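Local coordinates for protein Poly(Beta-D-mannuronate) lyase (Pseudopedobacter saltans, PDB 7O79) that probably cleaves poly(beta-D-mannuronate), the mannuronate polymer of alginate, as a family 6 polysaccharide lyase with a parallel beta-helix fold, at residues 67-72 against 92-97; 124-129 against 151-156. All coordinates share one frame; numbering follows the deposited sequence.

Interaction 1: 67-72 against 92-97; sequences SFDAPY and QFNSDY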
ATOM      1  N   SER A  67     -14.650  -5.800 -15.183  1.00 22.16           N
ATOM      2  CA  SER A  67     -15.381  -5.030 -14.185  1.00 27.96           C
ATOM      3  C   SER A  67     -16.329  -5.959 -13.442  1.00 26.72           C
ATOM      4  O   SER A  67     -17.167  -6.617 -14.067  1.00 26.31           O
ATOM      5  CB  SER A  67     -16.174  -3.888 -14.835  1.00 28.81           C
ATOM      6  OG  SER A  67     -15.295  -2.965 -15.444  1.00 34.57           O
ATOM      7  N   PHE A  68     -16.201  -6.006 -12.116  1.00 25.27           N
ATOM      8  CA  PHE A  68     -17.151  -6.714 -11.259  1.00 27.31           C
ATOM      9  C   PHE A  68     -18.290  -5.743 -10.964  1.00 25.36           C
ATOM     10  O   PHE A  68     -18.103  -4.792 -10.205  1.00 25.31           O
ATOM     11  CB  PHE A  68     -16.500  -7.146  -9.946  1.00 25.08           C
ATOM     12  CG  PHE A  68     -15.412  -8.188 -10.081  1.00 25.20           C
ATOM     13  CD1 PHE A  68     -14.105  -7.814 -10.310  1.00 26.97           C
ATOM     14  CD2 PHE A  68     -15.695  -9.534  -9.924  1.00 22.65           C
ATOM     15  CE1 PHE A  68     -13.087  -8.765 -10.405  1.00 24.84           C
ATOM     16  CE2 PHE A  68     -14.687 -10.487 -10.008  1.00 26.14           C
ATOM     17  CZ  PHE A  68     -13.382 -10.100 -10.256  1.00 24.67           C
ATOM     18  N   ASP A  69     -19.467  -5.961 -11.553  1.00 28.43           N
ATOM     19  CA  ASP A  69     -20.553  -4.987 -11.436  1.00 26.42           C
ATOM     20  C   ASP A  69     -21.805  -5.558 -10.787  1.00 27.96           C
ATOM     21  O   ASP A  69     -22.891  -4.996 -10.972  1.00 25.48           O
ATOM     22  CB  ASP A  69     -20.916  -4.391 -12.800  1.00 31.13           C
ATOM     23  CG  ASP A  69     -19.725  -3.735 -13.494  1.00 33.46           C
ATOM     24  OD1 ASP A  69     -18.813  -3.229 -12.804  1.00 31.61           O
ATOM     25  OD2 ASP A  69     -19.703  -3.725 -14.737  1.00 38.28           O
ATOM     26  N   ALA A  70     -21.678  -6.665 -10.053  1.00 24.10           N
ATOM     27  CA  ALA A  70     -22.743  -7.206  -9.218  1.00 24.75           C
ATOM     28  C   ALA A  70     -22.100  -8.062  -8.132  1.00 25.30           C
ATOM     29  O   ALA A  70     -20.945  -8.489  -8.280  1.00 22.16           O
ATOM     30  CB  ALA A  70     -23.751  -8.024 -10.048  1.00 23.51           C
ATOM     31  N   PRO A  71     -22.782  -8.278  -7.007  1.00 26.08           N
ATOM     32  CA  PRO A  71     -22.122  -8.926  -5.866  1.00 23.18           C
ATOM     33  C   PRO A  71     -21.979 -10.432  -6.043  1.00 24.97           C
ATOM     34  O   PRO A  71     -22.658 -11.065  -6.855  1.00 25.41           O
ATOM     35  CB  PRO A  71     -23.042  -8.601  -4.685  1.00 23.08           C
ATOM     36  CG  PRO A  71     -24.396  -8.446  -5.304  1.00 25.50           C
ATOM     37  CD  PRO A  71     -24.135  -7.799  -6.659  1.00 22.65           C
ATOM     38  N   TYR A  72     -21.052 -10.986  -5.251  1.00 23.62           N
ATOM     39  CA  TYR A  72     -20.818 -12.437  -5.141  1.00 25.40           C
ATOM     40  C   TYR A  72     -20.372 -13.061  -6.457  1.00 26.44           C
ATOM     41  O   TYR A  72     -20.816 -14.154  -6.824  1.00 24.60           O
ATOM     42  CB  TYR A  72     -22.042 -13.171  -4.587  1.00 24.61           C
ATOM     43  CG  TYR A  72     -22.765 -12.407  -3.512  1.00 27.78           C
ATOM     44  CD1 TYR A  72     -22.122 -12.095  -2.312  1.00 25.74           C
ATOM     45  CD2 TYR A  72     -24.080 -12.009  -3.679  1.00 26.62           C
ATOM     46  CE1 TYR A  72     -22.774 -11.392  -1.313  1.00 25.06           C
ATOM     47  CE2 TYR A  72     -24.748 -11.310  -2.684  1.00 27.22           C
ATOM     48  CZ  TYR A  72     -24.085 -11.009  -1.502  1.00 26.81           C
ATOM     49  OH  TYR A  72     -24.743 -10.317  -0.517  1.00 27.44           O
ATOM     50  N   GLN A  92     -11.570  -3.916 -12.232  1.00 22.90           N
ATOM     51  CA  GLN A  92     -12.278  -2.977 -11.372  1.00 23.29           C
ATOM     52  C   GLN A  92     -13.351  -3.677 -10.546  1.00 26.65           C
ATOM     53  O   GLN A  92     -14.201  -4.388 -11.093  1.00 24.76           O
ATOM     54  CB  GLN A  92     -12.878  -1.834 -12.196  1.00 24.52           C
ATOM     55  CG  GLN A  92     -13.379  -0.686 -11.338  1.00 29.36           C
ATOM     56  CD  GLN A  92     -13.455   0.640 -12.086  1.00 36.25           C
ATOM     57  OE1 GLN A  92     -12.687   0.890 -13.021  1.00 35.75           O
ATOM     58  NE2 GLN A  92     -14.404   1.484 -11.690  1.00 33.06           N
ATOM     59  N   PHE A  93     -13.295  -3.479  -9.220  1.00 25.26           N
ATOM     60  CA  PHE A  93     -14.295  -4.007  -8.285  1.00 25.14           C
ATOM     61  C   PHE A  93     -15.319  -2.903  -8.051  1.00 23.65           C
ATOM     62  O   PHE A  93     -15.078  -1.990  -7.260  1.00 26.98           O
ATOM     63  CB  PHE A  93     -13.659  -4.429  -6.960  1.00 23.08           C
ATOM     64  CG  PHE A  93     -12.758  -5.657  -7.048  1.00 26.13           C
ATOM     65  CD1 PHE A  93     -11.426  -5.534  -7.422  1.00 25.63           C
ATOM     66  CD2 PHE A  93     -13.241  -6.922  -6.719  1.00 24.56           C
ATOM     67  CE1 PHE A  93     -10.590  -6.654  -7.495  1.00 25.71           C
ATOM     68  CE2 PHE A  93     -12.407  -8.055  -6.782  1.00 23.41           C
ATOM     69  CZ  PHE A  93     -11.086  -7.922  -7.159  1.00 23.59           C
ATOM     70  N   ASN A  94     -16.474  -2.993  -8.718  1.00 22.40           N
ATOM     71  CA  ASN A  94     -17.517  -1.977  -8.598  1.00 24.99           C
ATOM     72  C   ASN A  94     -18.667  -2.394  -7.691  1.00 26.96           C
ATOM     73  O   ASN A  94     -19.659  -1.668  -7.606  1.00 23.89           O
ATOM     74  CB  ASN A  94     -18.086  -1.608  -9.972  1.00 26.02           C
ATOM     75  CG  ASN A  94     -17.124  -0.784 -10.790  1.00 31.36           C
ATOM     76  OD1 ASN A  94     -16.546   0.180 -10.286  1.00 25.92           O
ATOM     77  ND2 ASN A  94     -16.959  -1.146 -12.066  1.00 28.64           N
ATOM     78  N   SER A  95     -18.559  -3.533  -7.016  1.00 23.94           N
ATOM     79  CA  SER A  95     -19.671  -4.082  -6.243  1.00 23.60           C
ATOM     80  C   SER A  95     -19.092  -4.651  -4.952  1.00 21.67           C
ATOM     81  O   SER A  95     -17.992  -4.280  -4.537  1.00 19.91           O
ATOM     82  CB  SER A  95     -20.441  -5.116  -7.078  1.00 21.38           C
ATOM     83  OG  SER A  95     -21.681  -5.432  -6.483  1.00 24.65           O
ATOM     84  N   ASP A  96     -19.819  -5.568  -4.307  1.00 23.02           N
ATOM     85  CA  ASP A  96     -19.434  -6.082  -2.998  1.00 23.67           C
ATOM     86  C   ASP A  96     -19.225  -7.588  -3.025  1.00 24.31           C
ATOM     87  O   ASP A  96     -19.860  -8.305  -3.796  1.00 23.89           O
ATOM     88  CB  ASP A  96     -20.463  -5.770  -1.897  1.00 23.72           C
ATOM     89  CG  ASP A  96     -20.902  -4.318  -1.878  1.00 25.44           C
ATOM     90  OD1 ASP A  96     -20.078  -3.421  -2.182  1.00 21.61           O
ATOM     91  OD2 ASP A  96     -22.058  -4.080  -1.481  1.00 28.34           O
ATOM     92  N   TYR A  97     -18.307  -8.049  -2.172  1.00 22.58           N
ATOM     93  CA  TYR A  97     -18.089  -9.477  -1.946  1.00 23.37           C
ATOM     94  C   TYR A  97     -17.767 -10.218  -3.241  1.00 23.23           C
ATOM     95  O   TYR A  97     -18.266 -11.318  -3.485  1.00 21.81           O
ATOM     96  CB  TYR A  97     -19.295 -10.111  -1.238  1.00 23.62           C
ATOM     97  CG  TYR A  97     -19.271  -9.903   0.262  1.00 23.22           C
ATOM     98  CD1 TYR A  97     -18.396 -10.631   1.062  1.00 26.87           C
ATOM     99  CD2 TYR A  97     -20.129  -8.994   0.879  1.00 26.25           C
ATOM    100  CE1 TYR A  97     -18.364 -10.456   2.436  1.00 23.81           C
ATOM    101  CE2 TYR A  97     -20.107  -8.807   2.252  1.00 22.46           C
ATOM    102  CZ  TYR A  97     -19.224  -9.558   3.026  1.00 25.11           C
ATOM    103  OH  TYR A  97     -19.169  -9.399   4.395  1.00 25.89           O
TER
HETATM  104  O   HOH W   1     -15.788  -0.298 -14.681  1.00 42.23           O

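Interaction 2: 124-129 against 151-156; sequences GNNNLM and SRYNTV. With PO4 (phosphate ion), chain B.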
ATOM      1  N   GLY A 124     -15.898  -0.552  -4.017  1.00 25.09           N
ATOM      2  CA  GLY A 124     -16.975  -1.347  -3.454  1.00 22.18           C
ATOM      3  C   GLY A 124     -16.434  -2.056  -2.229  1.00 23.97           C
ATOM      4  O   GLY A 124     -15.266  -1.893  -1.859  1.00 21.46           O
ATOM      5  N   ASN A 125     -17.284  -2.864  -1.596  1.00 20.54           N
ATOM      6  CA  ASN A 125     -16.969  -3.338  -0.252  1.00 21.95           C
ATOM      7  C   ASN A 125     -16.735  -4.840  -0.144  1.00 23.11           C
ATOM      8  O   ASN A 125     -17.292  -5.649  -0.889  1.00 25.38           O
ATOM      9  CB  ASN A 125     -18.055  -2.919   0.744  1.00 22.79           C
ATOM     10  CG  ASN A 125     -18.378  -1.452   0.644  1.00 27.02           C
ATOM     11  OD1 ASN A 125     -17.572  -0.599   1.040  1.00 24.78           O
ATOM     12  ND2 ASN A 125     -19.557  -1.140   0.130  1.00 26.53           N
ATOM     13  N   ASN A 126     -15.892  -5.201   0.815  1.00 22.41           N
ATOM     14  CA  ASN A 126     -15.658  -6.601   1.165  1.00 24.70           C
ATOM     15  C   ASN A 126     -15.174  -7.443  -0.017  1.00 20.99           C
ATOM     16  O   ASN A 126     -15.501  -8.622  -0.129  1.00 23.00           O
ATOM     17  CB  ASN A 126     -16.910  -7.211   1.804  1.00 21.50           C
ATOM     18  CG  ASN A 126     -17.448  -6.359   2.925  1.00 25.57           C
ATOM     19  OD1 ASN A 126     -18.174  -5.391   2.701  1.00 26.00           O
ATOM     20  ND2 ASN A 126     -17.056  -6.686   4.141  1.00 22.03           N
ATOM     21  N   ASN A 127     -14.359  -6.860  -0.882  1.00 20.80           N
ATOM     22  CA  ASN A 127     -13.803  -7.605  -2.001  1.00 22.47           C
ATOM     23  C   ASN A 127     -12.441  -8.219  -1.652  1.00 22.57           C
ATOM     24  O   ASN A 127     -11.725  -7.761  -0.756  1.00 21.16           O
ATOM     25  CB  ASN A 127     -13.690  -6.713  -3.238  1.00 19.51           C
ATOM     26  CG  ASN A 127     -15.039  -6.122  -3.662  1.00 22.70           C
ATOM     27  OD1 ASN A 127     -15.883  -6.826  -4.226  1.00 18.72           O
ATOM     28  ND2 ASN A 127     -15.244  -4.829  -3.393  1.00 21.04           N
ATOM     29  N   LEU A 128     -12.089  -9.274  -2.386  1.00 23.23           N
ATOM     30  CA  LEU A 128     -10.887 -10.056  -2.124  1.00 23.02           C
ATOM     31  C   LEU A 128     -10.115 -10.308  -3.411  1.00 22.71           C
ATOM     32  O   LEU A 128     -10.701 -10.714  -4.418  1.00 21.44           O
ATOM     33  CB  LEU A 128     -11.247 -11.387  -1.463  1.00 23.48           C
ATOM     34  CG  LEU A 128     -10.096 -12.356  -1.177  1.00 23.80           C
ATOM     35  CD1 LEU A 128      -9.017 -11.731  -0.311  1.00 24.48           C
ATOM     36  CD2 LEU A 128     -10.665 -13.584  -0.489  1.00 25.70           C
ATOM     37  N   MET A 129      -8.812 -10.032  -3.382  1.00 20.48           N
ATOM     38  CA  MET A 129      -7.870 -10.425  -4.430  1.00 23.02           C
ATOM     39  C   MET A 129      -6.769 -11.256  -3.803  1.00 20.95           C
ATOM     40  O   MET A 129      -6.104 -10.784  -2.881  1.00 20.46           O
ATOM     41  CB  MET A 129      -7.211  -9.222  -5.119  1.00 25.81           C
ATOM     42  CG  MET A 129      -6.557  -9.565  -6.452  1.00 25.30           C
ATOM     43  SD  MET A 129      -6.037  -8.135  -7.464  1.00 25.23           S
ATOM     44  CE  MET A 129      -4.792  -7.359  -6.415  1.00 24.30           C
ATOM     45  N   SER A 151     -15.900   2.126  -0.305  1.00 25.67           N
ATOM     46  CA  SER A 151     -14.979   1.049  -0.683  1.00 25.12           C
ATOM     47  C   SER A 151     -14.180   0.606   0.565  1.00 25.31           C
ATOM     48  O   SER A 151     -12.988   0.871   0.754  1.00 21.94           O
ATOM     49  CB  SER A 151     -14.087   1.509  -1.844  1.00 21.96           C
ATOM     50  OG  SER A 151     -13.190   0.510  -2.270  1.00 25.28           O
ATOM     51  N   ARG A 152     -14.855  -0.113   1.459  1.00 19.76           N
ATOM     52  CA  ARG A 152     -14.302  -0.522   2.740  1.00 18.95           C
ATOM     53  C   ARG A 152     -14.148  -2.036   2.789  1.00 22.52           C
ATOM     54  O   ARG A 152     -14.885  -2.769   2.115  1.00 21.62           O
ATOM     55  CB  ARG A 152     -15.202  -0.079   3.900  1.00 21.60           C
ATOM     56  CG  ARG A 152     -15.398   1.414   4.019  1.00 23.11           C
ATOM     57  CD  ARG A 152     -16.323   1.770   5.173  1.00 26.72           C
ATOM     58  NE  ARG A 152     -16.289   3.202   5.465  1.00 31.61           N
ATOM     59  CZ  ARG A 152     -16.921   4.127   4.740  1.00 31.15           C
ATOM     60  NH1 ARG A 152     -16.844   5.414   5.073  1.00 29.45           N
ATOM     61  NH2 ARG A 152     -17.623   3.764   3.674  1.00 27.89           N
ATOM     62  N   TYR A 153     -13.197  -2.490   3.622  1.00 20.63           N
ATOM     63  CA  TYR A 153     -12.995  -3.916   3.941  1.00 21.25           C
ATOM     64  C   TYR A 153     -12.551  -4.743   2.734  1.00 21.49           C
ATOM     65  O   TYR A 153     -12.902  -5.912   2.598  1.00 22.51           O
ATOM     66  CB  TYR A 153     -14.238  -4.545   4.589  1.00 23.23           C
ATOM     67  CG  TYR A 153     -14.514  -3.988   5.970  1.00 24.14           C
ATOM     68  CD1 TYR A 153     -13.846  -4.501   7.082  1.00 30.29           C
ATOM     69  CD2 TYR A 153     -15.435  -2.971   6.168  1.00 25.24           C
ATOM     70  CE1 TYR A 153     -14.072  -3.984   8.357  1.00 29.56           C
ATOM     71  CE2 TYR A 153     -15.677  -2.459   7.429  1.00 28.36           C
ATOM     72  CZ  TYR A 153     -15.003  -2.966   8.511  1.00 31.56           C
ATOM     73  OH  TYR A 153     -15.248  -2.448   9.754  1.00 37.69           O
ATOM     74  N   ASN A 154     -11.778  -4.146   1.846  1.00 23.42           N
ATOM     75  CA  ASN A 154     -11.165  -4.888   0.758  1.00 20.32           C
ATOM     76  C   ASN A 154      -9.824  -5.454   1.213  1.00 21.32           C
ATOM     77  O   ASN A 154      -9.146  -4.882   2.071  1.00 20.59           O
ATOM     78  CB  ASN A 154     -11.007  -3.988  -0.465  1.00 19.38           C
ATOM     79  CG  ASN A 154     -12.346  -3.461  -0.970  1.00 23.81           C
ATOM     80  OD1 ASN A 154     -13.277  -4.242  -1.186  1.00 22.33           O
ATOM     81  ND2 ASN A 154     -12.445  -2.138  -1.177  1.00 21.04           N
ATOM     82  N   THR A 155      -9.466  -6.608   0.657  1.00 22.07           N
ATOM     83  CA  THR A 155      -8.308  -7.369   1.112  1.00 23.72           C
ATOM     84  C   THR A 155      -7.524  -7.818  -0.111  1.00 23.69           C
ATOM     85  O   THR A 155      -8.113  -8.311  -1.077  1.00 22.45           O
ATOM     86  CB  THR A 155      -8.747  -8.584   1.958  1.00 20.97           C
ATOM     87  OG1 THR A 155      -9.348  -8.121   3.173  1.00 23.26           O
ATOM     88  CG2 THR A 155      -7.550  -9.477   2.328  1.00 24.11           C
ATOM     89  N   VAL A 156      -6.205  -7.626  -0.076  1.00 21.32           N
ATOM     90  CA  VAL A 156      -5.296  -8.113  -1.103  1.00 18.69           C
ATOM     91  C   VAL A 156      -4.247  -8.960  -0.385  1.00 22.87           C
ATOM     92  O   VAL A 156      -3.512  -8.441   0.464  1.00 20.12           O
ATOM     93  CB  VAL A 156      -4.627  -6.955  -1.871  1.00 18.01           C
ATOM     94  CG1 VAL A 156      -3.528  -7.485  -2.808  1.00 19.95           C
ATOM     95  CG2 VAL A 156      -5.664  -6.093  -2.608  1.00 19.07           C
TER
HETATM   96  P   PO4 B 501     -18.724   7.320   2.437  1.00 49.42           P
HETATM   97  O1  PO4 B 501     -17.619   6.350   2.045  1.00 36.72           O
HETATM   98  O2  PO4 B 501     -20.043   6.567   2.449  1.00 43.27           O
HETATM   99  O3  PO4 B 501     -18.762   8.432   1.418  1.00 42.78           O
HETATM  100  O4  PO4 B 501     -18.487   7.949   3.796  1.00 44.91           O
HETATM  101  O   HOH W   2     -18.461   1.423   2.542  1.00 26.84           O
HETATM  102  O   HOH W   3     -12.141  -8.504   2.332  1.00 28.30           O

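Interaction 1: 67-72 against 92-97
Phe68 and Phe93 sit level with each other at the ends of two parallel strands, in a register that holds from Ser67 beside Gln92 to Tyr72 beside Tyr97. Phe68 N donates to Gln92 O at 2.8 Å, and Phe68 O receives Asn94 N. Past the strands, Tyr72 N reaches Asp96 O at 3.3 Å, and the two turns follow matching paths. Residues at matching positions meet side chain to side chain. The Phe68 and Phe93 rings form an offset stack, centroids 4.6 Å apart and planes 7° apart; in both, CG lies beside the backbone N (chi1 -66° and -69°), which points the rings the same way. Asp69 and Asn94 also run side by side: Asn94 ND2 gives OD1 of Asp69 a nearly straight bond of 2.9 Å in the amide plane. The other end of this amide takes NE2 of Gln92 on a lone pair of Asn94 OD1, and a water joins ND2 to Ser67 OG, so the amide's rotation is well determined. Farther along, CD1 of Tyr72 packs on CB of Tyr97 at 3.6 Å. Phe122 stacks on Phe93 in turn, extending the interior aromatic stack of successive coils characteristic of a right-handed parallel beta-helix.

Interaction 2: 124-129 against 151-156
Asn127 and Asn154 lie side by side and point the same way, forming an asparagine stack at a turn of the parallel beta-helix. Their first torsions match, CG beside the backbone N in each (chi1 -58° and -60°), and their amide planes are 22° apart. The side-chain carbonyl of Asn154 is gripped twice: OD1 accepts Asn127 N at 2.8 Å, in the carbonyl plane, and Asn127 ND2 at 3.0 Å, from a donor tilted out of that plane. At the opposite end of the same amide, ND2 crosses to Gly124 O of the neighbouring coil at 2.9 Å, with the oxygen in the amide plane. Asn146 also accepts from this ND2, so both ends of a buried amide are satisfied and its rotation is fixed.

Further bonds hold the two turns together. OD1 of Asn125 takes the backbone N of Arg152 at 2.8 Å in a nearly straight bond, and Asn126 N donates to Arg152 O. Outside, the Asn126 amide runs alongside Tyr153, almost parallel to its ring, with ND2 3.6 Å from Tyr153 CB. Where the strands begin, Thr155 N bonds to Asn127 O and Met129 N to Thr155 O. Met129 bends at its thioether to set CE against CG1 of Val156 at 3.8 Å.

Arg152 leaves the turn with its chain extended from CG to NE. NH1 makes a salt bridge with Asp189, and the guanidinium presents its edge to a phosphate ion, probably from the crystallisation liquor, that also bonds to Asn150 N. NH1 donates to phosphate O4 at 3.3 Å, while NH2 reaches O1 at 3.1 Å.

Interactions 1 and 2 span four successive coils of one beta-helix, their centres 10 Å apart, and 92-97 lies directly against 124-129. Two probable hydrogen bonds join them: Tyr97 N to Asn125 O, and Asn125 N to Asp96 OD1, each 2.9 Å. The asparagine stack of interaction 2 also reaches back, since Asn127 ND2 bonds to Ser95 O and Asn127 OD1 accepts Cys98 N, much as Asn154 grips Gly124 and Asn127 one coil later. Interaction 1 adds a stacked phenylalanine pair facing the interior, and interaction 2 a pair of asparagine amides at the turn. The phosphate touches only the second of the two, through Arg152, and does not by itself locate the catalytic site.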